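Local coordinates for protein alkyl hydroperoxide reductase, C subunit (Enterococcus faecalis, PDB 5Y63) that probably reduces hydrogen peroxide and organic hydroperoxides as a thiol-dependent 2-Cys peroxiredoxin, protecting the cell against oxidative stress, at residues I40-A52 / G127-E139. Residues are numbered along the deposited sequence; the frame is centred on the assembly and turned at random.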
ATOM      1  N   ILE A  40      10.953 -35.060  22.029  1.00 69.37           N
ATOM      2  CA  ILE A  40      11.755 -34.200  22.893  1.00 67.74           C
ATOM      3  C   ILE A  40      11.032 -33.867  24.198  1.00 66.95           C
ATOM      4  O   ILE A  40      11.658 -33.834  25.258  1.00 67.44           O
ATOM      5  CB  ILE A  40      12.136 -32.901  22.156  1.00 68.42           C
ATOM      6  CG1 ILE A  40      12.943 -33.229  20.895  1.00 68.30           C
ATOM      7  CG2 ILE A  40      12.941 -31.977  23.061  1.00 68.42           C
ATOM      8  CD1 ILE A  40      12.857 -32.164  19.829  1.00 68.33           C
ATOM      9  N   LEU A  41       9.727 -33.612  24.121  1.00 66.76           N
ATOM     10  CA  LEU A  41       8.914 -33.338  25.317  1.00 67.62           C
ATOM     11  C   LEU A  41       8.975 -34.483  26.329  1.00 67.90           C
ATOM     12  O   LEU A  41       9.066 -35.652  25.950  1.00 68.83           O
ATOM     13  CB  LEU A  41       7.447 -33.076  24.948  1.00 69.43           C
ATOM     14  CG  LEU A  41       7.026 -31.619  24.721  1.00 69.55           C
ATOM     15  CD1 LEU A  41       7.599 -31.068  23.427  1.00 68.31           C
ATOM     16  CD2 LEU A  41       5.509 -31.503  24.720  1.00 71.70           C
ATOM     17  N   GLY A  42       8.917 -34.135  27.613  1.00 66.66           N
ATOM     18  CA  GLY A  42       8.932 -35.123  28.689  1.00 67.37           C
ATOM     19  C   GLY A  42      10.239 -35.125  29.454  1.00 66.08           C
ATOM     20  O   GLY A  42      10.243 -35.227  30.680  1.00 66.77           O
ATOM     21  N   LYS A  43      11.347 -35.028  28.724  1.00 64.43           N
ATOM     22  CA  LYS A  43      12.670 -34.899  29.324  1.00 63.51           C
ATOM     23  C   LYS A  43      13.246 -33.520  29.036  1.00 60.71           C
ATOM     24  O   LYS A  43      12.793 -32.827  28.126  1.00 59.48           O
ATOM     25  CB  LYS A  43      13.618 -35.951  28.747  1.00 64.36           C
ATOM     26  CG  LYS A  43      13.249 -37.387  29.065  1.00 66.75           C
ATOM     27  CD  LYS A  43      14.334 -38.338  28.583  1.00 67.46           C
ATOM     28  CE  LYS A  43      14.087 -39.767  29.039  1.00 69.33           C
ATOM     29  NZ  LYS A  43      12.938 -40.385  28.328  1.00 70.58           N
ATOM     30  N   TRP A  44      14.256 -33.133  29.813  1.00 58.96           N
ATOM     31  CA  TRP A  44      15.098 -31.992  29.459  1.00 56.06           C
ATOM     32  C   TRP A  44      15.877 -32.348  28.201  1.00 54.86           C
ATOM     33  O   TRP A  44      16.002 -33.523  27.847  1.00 55.57           O
ATOM     34  CB  TRP A  44      16.063 -31.628  30.593  1.00 55.41           C
ATOM     35  CG  TRP A  44      15.411 -30.858  31.698  1.00 55.58           C
ATOM     36  CD1 TRP A  44      14.722 -31.369  32.756  1.00 56.55           C
ATOM     37  CD2 TRP A  44      15.382 -29.433  31.852  1.00 54.96           C
ATOM     38  NE1 TRP A  44      14.264 -30.354  33.560  1.00 56.36           N
ATOM     39  CE2 TRP A  44      14.658 -29.156  33.030  1.00 55.24           C
ATOM     40  CE3 TRP A  44      15.901 -28.365  31.111  1.00 54.30           C
ATOM     41  CZ2 TRP A  44      14.436 -27.854  33.485  1.00 54.79           C
ATOM     42  CZ3 TRP A  44      15.677 -27.070  31.565  1.00 53.91           C
ATOM     43  CH2 TRP A  44      14.951 -26.828  32.741  1.00 53.86           C
ATOM     44  N   SER A  45      16.390 -31.332  27.520  1.00 53.11           N
ATOM     45  CA  SER A  45      17.091 -31.553  26.266  1.00 51.69           C
ATOM     46  C   SER A  45      18.131 -30.480  26.009  1.00 50.03           C
ATOM     47  O   SER A  45      17.914 -29.304  26.305  1.00 49.12           O
ATOM     48  CB  SER A  45      16.098 -31.603  25.104  1.00 51.70           C
ATOM     49  OG  SER A  45      15.316 -30.427  25.058  1.00 51.15           O
ATOM     50  N   ILE A  46      19.264 -30.909  25.462  1.00 49.25           N
ATOM     51  CA  ILE A  46      20.316 -30.007  25.033  1.00 48.33           C
ATOM     52  C   ILE A  46      20.516 -30.181  23.536  1.00 47.90           C
ATOM     53  O   ILE A  46      20.943 -31.243  23.084  1.00 48.37           O
ATOM     54  CB  ILE A  46      21.644 -30.286  25.763  1.00 48.64           C
ATOM     55  CG1 ILE A  46      21.502 -29.972  27.255  1.00 49.12           C
ATOM     56  CG2 ILE A  46      22.771 -29.456  25.158  1.00 48.34           C
ATOM     57  CD1 ILE A  46      22.645 -30.486  28.107  1.00 49.89           C
ATOM     58  N   PHE A  47      20.189 -29.141  22.773  1.00 47.50           N
ATOM     59  CA  PHE A  47      20.529 -29.095  21.355  1.00 46.89           C
ATOM     60  C   PHE A  47      21.969 -28.612  21.230  1.00 46.44           C
ATOM     61  O   PHE A  47      22.319 -27.565  21.768  1.00 46.61           O
ATOM     62  CB  PHE A  47      19.578 -28.176  20.590  1.00 46.48           C
ATOM     63  CG  PHE A  47      18.200 -28.745  20.425  1.00 46.89           C
ATOM     64  CD1 PHE A  47      17.263 -28.634  21.442  1.00 47.19           C
ATOM     65  CD2 PHE A  47      17.844 -29.407  19.258  1.00 47.20           C
ATOM     66  CE1 PHE A  47      15.994 -29.166  21.297  1.00 47.85           C
ATOM     67  CE2 PHE A  47      16.576 -29.941  19.105  1.00 47.92           C
ATOM     68  CZ  PHE A  47      15.650 -29.820  20.126  1.00 48.19           C
ATOM     69  N   PHE A  48      22.798 -29.387  20.536  1.00 45.87           N
ATOM     70  CA  PHE A  48      24.222 -29.096  20.426  1.00 45.42           C
ATOM     71  C   PHE A  48      24.596 -28.879  18.962  1.00 45.28           C
ATOM     72  O   PHE A  48      24.989 -29.811  18.256  1.00 44.83           O
ATOM     73  CB  PHE A  48      25.037 -30.235  21.042  1.00 46.05           C
ATOM     74  CG  PHE A  48      26.473 -29.883  21.301  1.00 46.17           C
ATOM     75  CD1 PHE A  48      26.837 -29.242  22.476  1.00 46.29           C
ATOM     76  CD2 PHE A  48      27.461 -30.197  20.376  1.00 45.88           C
ATOM     77  CE1 PHE A  48      28.159 -28.915  22.723  1.00 46.48           C
ATOM     78  CE2 PHE A  48      28.783 -29.875  20.618  1.00 46.01           C
ATOM     79  CZ  PHE A  48      29.132 -29.234  21.794  1.00 46.66           C
ATOM     80  N   PHE A  49      24.455 -27.635  18.511  1.00 44.91           N
ATOM     81  CA  PHE A  49      24.777 -27.271  17.136  1.00 44.19           C
ATOM     82  C   PHE A  49      26.285 -27.243  16.919  1.00 44.71           C
ATOM     83  O   PHE A  49      27.030 -26.812  17.797  1.00 44.90           O
ATOM     84  CB  PHE A  49      24.194 -25.901  16.797  1.00 43.25           C
ATOM     85  CG  PHE A  49      22.715 -25.908  16.591  1.00 42.21           C
ATOM     86  CD1 PHE A  49      21.852 -25.701  17.653  1.00 41.85           C
ATOM     87  CD2 PHE A  49      22.184 -26.107  15.328  1.00 42.11           C
ATOM     88  CE1 PHE A  49      20.483 -25.698  17.460  1.00 41.72           C
ATOM     89  CE2 PHE A  49      20.818 -26.105  15.127  1.00 42.13           C
ATOM     90  CZ  PHE A  49      19.966 -25.902  16.195  1.00 41.97           C
ATOM     91  N   TYR A  50      26.724 -27.697  15.746  1.00 45.39           N
ATOM     92  CA  TYR A  50      28.137 -27.634  15.366  1.00 46.02           C
ATOM     93  C   TYR A  50      28.272 -27.487  13.842  1.00 46.75           C
ATOM     94  O   TYR A  50      27.395 -27.931  13.102  1.00 45.93           O
ATOM     95  CB  TYR A  50      28.889 -28.873  15.873  1.00 46.26           C
ATOM     96  CG  TYR A  50      28.459 -30.160  15.211  1.00 45.56           C
ATOM     97  CD1 TYR A  50      27.312 -30.824  15.621  1.00 45.11           C
ATOM     98  CD2 TYR A  50      29.196 -30.706  14.167  1.00 45.86           C
ATOM     99  CE1 TYR A  50      26.908 -31.995  15.010  1.00 45.31           C
ATOM    100  CE2 TYR A  50      28.802 -31.875  13.548  1.00 45.79           C
ATOM    101  CZ  TYR A  50      27.657 -32.520  13.974  1.00 45.40           C
ATOM    102  OH  TYR A  50      27.258 -33.683  13.363  1.00 45.42           O
ATOM    103  N   PRO A  51      29.372 -26.867  13.371  1.00 48.73           N
ATOM    104  CA  PRO A  51      29.480 -26.472  11.959  1.00 50.21           C
ATOM    105  C   PRO A  51      29.478 -27.597  10.925  1.00 51.69           C
ATOM    106  O   PRO A  51      28.647 -27.580  10.018  1.00 52.39           O
ATOM    107  CB  PRO A  51      30.809 -25.702  11.903  1.00 50.38           C
ATOM    108  CG  PRO A  51      31.078 -25.289  13.307  1.00 49.98           C
ATOM    109  CD  PRO A  51      30.535 -26.400  14.148  1.00 49.43           C
ATOM    110  N   ALA A  52      30.396 -28.555  11.042  1.00 53.31           N
ATOM    111  CA  ALA A  52      30.593 -29.532   9.968  1.00 55.17           C
ATOM    112  C   ALA A  52      31.121 -30.886  10.431  1.00 56.66           C
ATOM    113  O   ALA A  52      31.938 -30.969  11.348  1.00 58.23           O
ATOM    114  CB  ALA A  52      31.527 -28.951   8.914  1.00 55.38           C
ATOM    115  N   GLY A 127      26.615 -21.620   5.189  1.00 48.36           N
ATOM    116  CA  GLY A 127      25.609 -22.675   5.129  1.00 47.77           C
ATOM    117  C   GLY A 127      25.753 -23.675   6.263  1.00 47.05           C
ATOM    118  O   GLY A 127      25.253 -24.795   6.175  1.00 46.68           O
ATOM    119  N   MET A 128      26.426 -23.266   7.338  1.00 47.07           N
ATOM    120  CA  MET A 128      26.694 -24.144   8.473  1.00 46.78           C
ATOM    121  C   MET A 128      26.225 -23.514   9.779  1.00 45.53           C
ATOM    122  O   MET A 128      26.146 -22.289   9.903  1.00 45.61           O
ATOM    123  CB  MET A 128      28.188 -24.438   8.560  1.00 48.11           C
ATOM    124  CG  MET A 128      28.738 -25.183   7.359  1.00 49.16           C
ATOM    125  SD  MET A 128      30.526 -25.347   7.449  1.00 50.90           S
ATOM    126  CE  MET A 128      30.864 -26.087   5.851  1.00 51.86           C
ATOM    127  N   ALA A 129      25.919 -24.363  10.754  1.00 44.09           N
ATOM    128  CA  ALA A 129      25.470 -23.900  12.057  1.00 43.39           C
ATOM    129  C   ALA A 129      26.651 -23.397  12.889  1.00 43.50           C
ATOM    130  O   ALA A 129      27.770 -23.909  12.784  1.00 43.92           O
ATOM    131  CB  ALA A 129      24.738 -25.009  12.793  1.00 42.82           C
ATOM    132  N   TYR A 130      26.392 -22.382  13.705  1.00 42.36           N
ATOM    133  CA  TYR A 130      27.376 -21.894  14.659  1.00 41.69           C
ATOM    134  C   TYR A 130      27.537 -22.901  15.795  1.00 41.41           C
ATOM    135  O   TYR A 130      26.766 -23.856  15.903  1.00 40.03           O
ATOM    136  CB  TYR A 130      26.959 -20.524  15.210  1.00 41.35           C
ATOM    137  CG  TYR A 130      27.373 -19.369  14.327  1.00 41.68           C
ATOM    138  CD1 TYR A 130      28.709 -18.990  14.237  1.00 41.81           C
ATOM    139  CD2 TYR A 130      26.438 -18.655  13.580  1.00 41.20           C
ATOM    140  CE1 TYR A 130      29.106 -17.939  13.434  1.00 42.25           C
ATOM    141  CE2 TYR A 130      26.827 -17.599  12.772  1.00 41.75           C
ATOM    142  CZ  TYR A 130      28.160 -17.247  12.705  1.00 42.44           C
ATOM    143  OH  TYR A 130      28.548 -16.200  11.907  1.00 44.30           O
ATOM    144  N   ARG A 131      28.553 -22.693  16.627  1.00 42.08           N
ATOM    145  CA  ARG A 131      28.753 -23.519  17.813  1.00 42.16           C
ATOM    146  C   ARG A 131      27.803 -23.059  18.905  1.00 41.53           C
ATOM    147  O   ARG A 131      28.188 -22.350  19.834  1.00 41.83           O
ATOM    148  CB  ARG A 131      30.205 -23.456  18.282  1.00 43.08           C
ATOM    149  CG  ARG A 131      31.152 -24.068  17.275  1.00 43.86           C
ATOM    150  CD  ARG A 131      32.559 -24.237  17.814  1.00 44.72           C
ATOM    151  NE  ARG A 131      33.462 -24.572  16.717  1.00 45.68           N
ATOM    152  CZ  ARG A 131      33.551 -25.769  16.142  1.00 46.08           C
ATOM    153  NH1 ARG A 131      32.809 -26.794  16.555  1.00 45.42           N
ATOM    154  NH2 ARG A 131      34.402 -25.945  15.139  1.00 47.53           N
ATOM    155  N   ALA A 132      26.550 -23.472  18.767  1.00 41.30           N
ATOM    156  CA  ALA A 132      25.494 -23.060  19.668  1.00 41.20           C
ATOM    157  C   ALA A 132      24.983 -24.230  20.503  1.00 41.46           C
ATOM    158  O   ALA A 132      24.984 -25.382  20.056  1.00 41.50           O
ATOM    159  CB  ALA A 132      24.353 -22.434  18.883  1.00 41.01           C
ATOM    160  N   SER A 133      24.552 -23.913  21.721  1.00 41.24           N
ATOM    161  CA  SER A 133      23.974 -24.889  22.632  1.00 40.98           C
ATOM    162  C   SER A 133      22.712 -24.298  23.233  1.00 40.77           C
ATOM    163  O   SER A 133      22.686 -23.119  23.569  1.00 39.76           O
ATOM    164  CB  SER A 133      24.965 -25.241  23.740  1.00 41.08           C
ATOM    165  OG  SER A 133      26.192 -25.688  23.198  1.00 41.24           O
ATOM    166  N   PHE A 134      21.670 -25.117  23.361  1.00 41.84           N
ATOM    167  CA  PHE A 134      20.390 -24.681  23.921  1.00 42.30           C
ATOM    168  C   PHE A 134      19.881 -25.684  24.951  1.00 43.88           C
ATOM    169  O   PHE A 134      19.763 -26.871  24.655  1.00 44.10           O
ATOM    170  CB  PHE A 134      19.350 -24.530  22.811  1.00 41.72           C
ATOM    171  CG  PHE A 134      19.678 -23.462  21.811  1.00 41.04           C
ATOM    172  CD1 PHE A 134      20.521 -23.730  20.741  1.00 40.69           C
ATOM    173  CD2 PHE A 134      19.135 -22.188  21.933  1.00 40.79           C
ATOM    174  CE1 PHE A 134      20.825 -22.746  19.816  1.00 40.52           C
ATOM    175  CE2 PHE A 134      19.436 -21.199  21.011  1.00 40.66           C
ATOM    176  CZ  PHE A 134      20.281 -21.477  19.951  1.00 40.56           C
ATOM    177  N   ILE A 135      19.577 -25.200  26.154  1.00 45.28           N
ATOM    178  CA  ILE A 135      18.963 -26.020  27.193  1.00 46.85           C
ATOM    179  C   ILE A 135      17.464 -25.754  27.190  1.00 47.57           C
ATOM    180  O   ILE A 135      17.030 -24.616  27.377  1.00 47.87           O
ATOM    181  CB  ILE A 135      19.548 -25.709  28.585  1.00 47.81           C
ATOM    182  CG1 ILE A 135      21.042 -26.053  28.610  1.00 47.78           C
ATOM    183  CG2 ILE A 135      18.803 -26.488  29.665  1.00 48.72           C
ATOM    184  CD1 ILE A 135      21.765 -25.606  29.859  1.00 48.12           C
ATOM    185  N   VAL A 136      16.683 -26.810  26.983  1.00 48.72           N
ATOM    186  CA  VAL A 136      15.235 -26.696  26.837  1.00 49.50           C
ATOM    187  C   VAL A 136      14.543 -27.566  27.883  1.00 50.46           C
ATOM    188  O   VAL A 136      14.940 -28.710  28.105  1.00 51.15           O
ATOM    189  CB  VAL A 136      14.791 -27.121  25.420  1.00 49.53           C
ATOM    190  CG1 VAL A 136      13.300 -26.894  25.211  1.00 49.91           C
ATOM    191  CG2 VAL A 136      15.592 -26.362  24.370  1.00 48.85           C
ATOM    192  N   SER A 137      13.506 -27.016  28.513  1.00 50.97           N
ATOM    193  CA  SER A 137      12.756 -27.718  29.557  1.00 51.98           C
ATOM    194  C   SER A 137      11.876 -28.819  28.956  1.00 52.86           C
ATOM    195  O   SER A 137      11.680 -28.857  27.743  1.00 51.84           O
ATOM    196  CB  SER A 137      11.895 -26.726  30.345  1.00 52.13           C
ATOM    197  OG  SER A 137      10.744 -26.346  29.609  1.00 52.28           O
ATOM    198  N   PRO A 138      11.334 -29.717  29.804  1.00 54.87           N
ATOM    199  CA  PRO A 138      10.455 -30.789  29.318  1.00 56.49           C
ATOM    200  C   PRO A 138       9.166 -30.310  28.651  1.00 57.90           C
ATOM    201  O   PRO A 138       8.591 -31.039  27.845  1.00 57.87           O
ATOM    202  CB  PRO A 138      10.124 -31.576  30.590  1.00 57.33           C
ATOM    203  CG  PRO A 138      11.233 -31.273  31.528  1.00 56.68           C
ATOM    204  CD  PRO A 138      11.586 -29.846  31.251  1.00 55.35           C
ATOM    205  N   GLU A 139       8.719 -29.102  28.989  1.00 60.02           N
ATOM    206  CA  GLU A 139       7.542 -28.501  28.365  1.00 62.13           C
ATOM    207  C   GLU A 139       7.874 -27.826  27.027  1.00 60.50           C
ATOM    208  O   GLU A 139       6.982 -27.329  26.346  1.00 60.86           O
ATOM    209  CB  GLU A 139       6.890 -27.500  29.325  1.00 64.93           C
ATOM    210  CG  GLU A 139       5.414 -27.241  29.039  1.00 69.56           C
ATOM    211  CD  GLU A 139       4.661 -26.631  30.214  1.00 72.96           C
ATOM    212  OE1 GLU A 139       5.024 -26.905  31.381  1.00 74.65           O
ATOM    213  OE2 GLU A 139       3.687 -25.883  29.969  1.00 74.78           O
TER
HETATM  214  O   HOH W   1      12.954 -30.735  26.038  1.00 40.14           O
HETATM  215  O   HOH W   2      26.026 -27.010  10.694  1.00 38.26           O
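Strands 44-49 and 131-136 run antiparallel, their axes 4.7 Å apart at 170°; Ser45-Val136 and Phe47-Phe134 form hydrogen-bonded pairs, and Phe49 N extends the ladder to Ala132 O at 2.8 Å. Past one end of the ladder, Gly42 N donates to Pro138 O, tying the type II turn at 40-43 to the loop that follows strand 131-136. Here the Trp44 indole lies with one face over Ser137 CA and the Pro138 ring: Pro138 CD sits 3.6 Å from the centroid of the indole five-membered ring and Ser137 CA 3.7 Å from that of the six-membered ring, two CH-pi contacts. A water lies within hydrogen-bonding distance of Ser45 OG, Lys43 O and Ser137 O, joining the turn to the 137-138 end. On the sheet face of Phe47 and Phe134, the Phe49 and Phe134 rings meet rim to rim, planes at 78°, with Phe49 CE1 3.8 Å from Phe134 CE1. Phe49 CG stands anti to the carbonyl carbon (chi1 -74°), which leans the ring slightly back toward the start of its strand, with its CD1-CE1 side near Phe134 and CD2 against Ala129 CB. At the far end the Arg131 guanidinium takes Pro51 CD over one face, 3.3 Å from NH1, while NH1 forms a salt bridge with Glu61; the Arg131 side chain lies about 4 Å from that of Cys58, the predicted peroxidatic cysteine. The pair occupies the centre of the thioredoxin-fold sheet, between parallel strand 77-83 beside 44-49 and antiparallel strand 142-148 beside 128-136. Helix 156-171 packs on Trp44, Ser133 and Ile135, whereas Phe119 meets the rings of Phe47, Phe49 and Phe134.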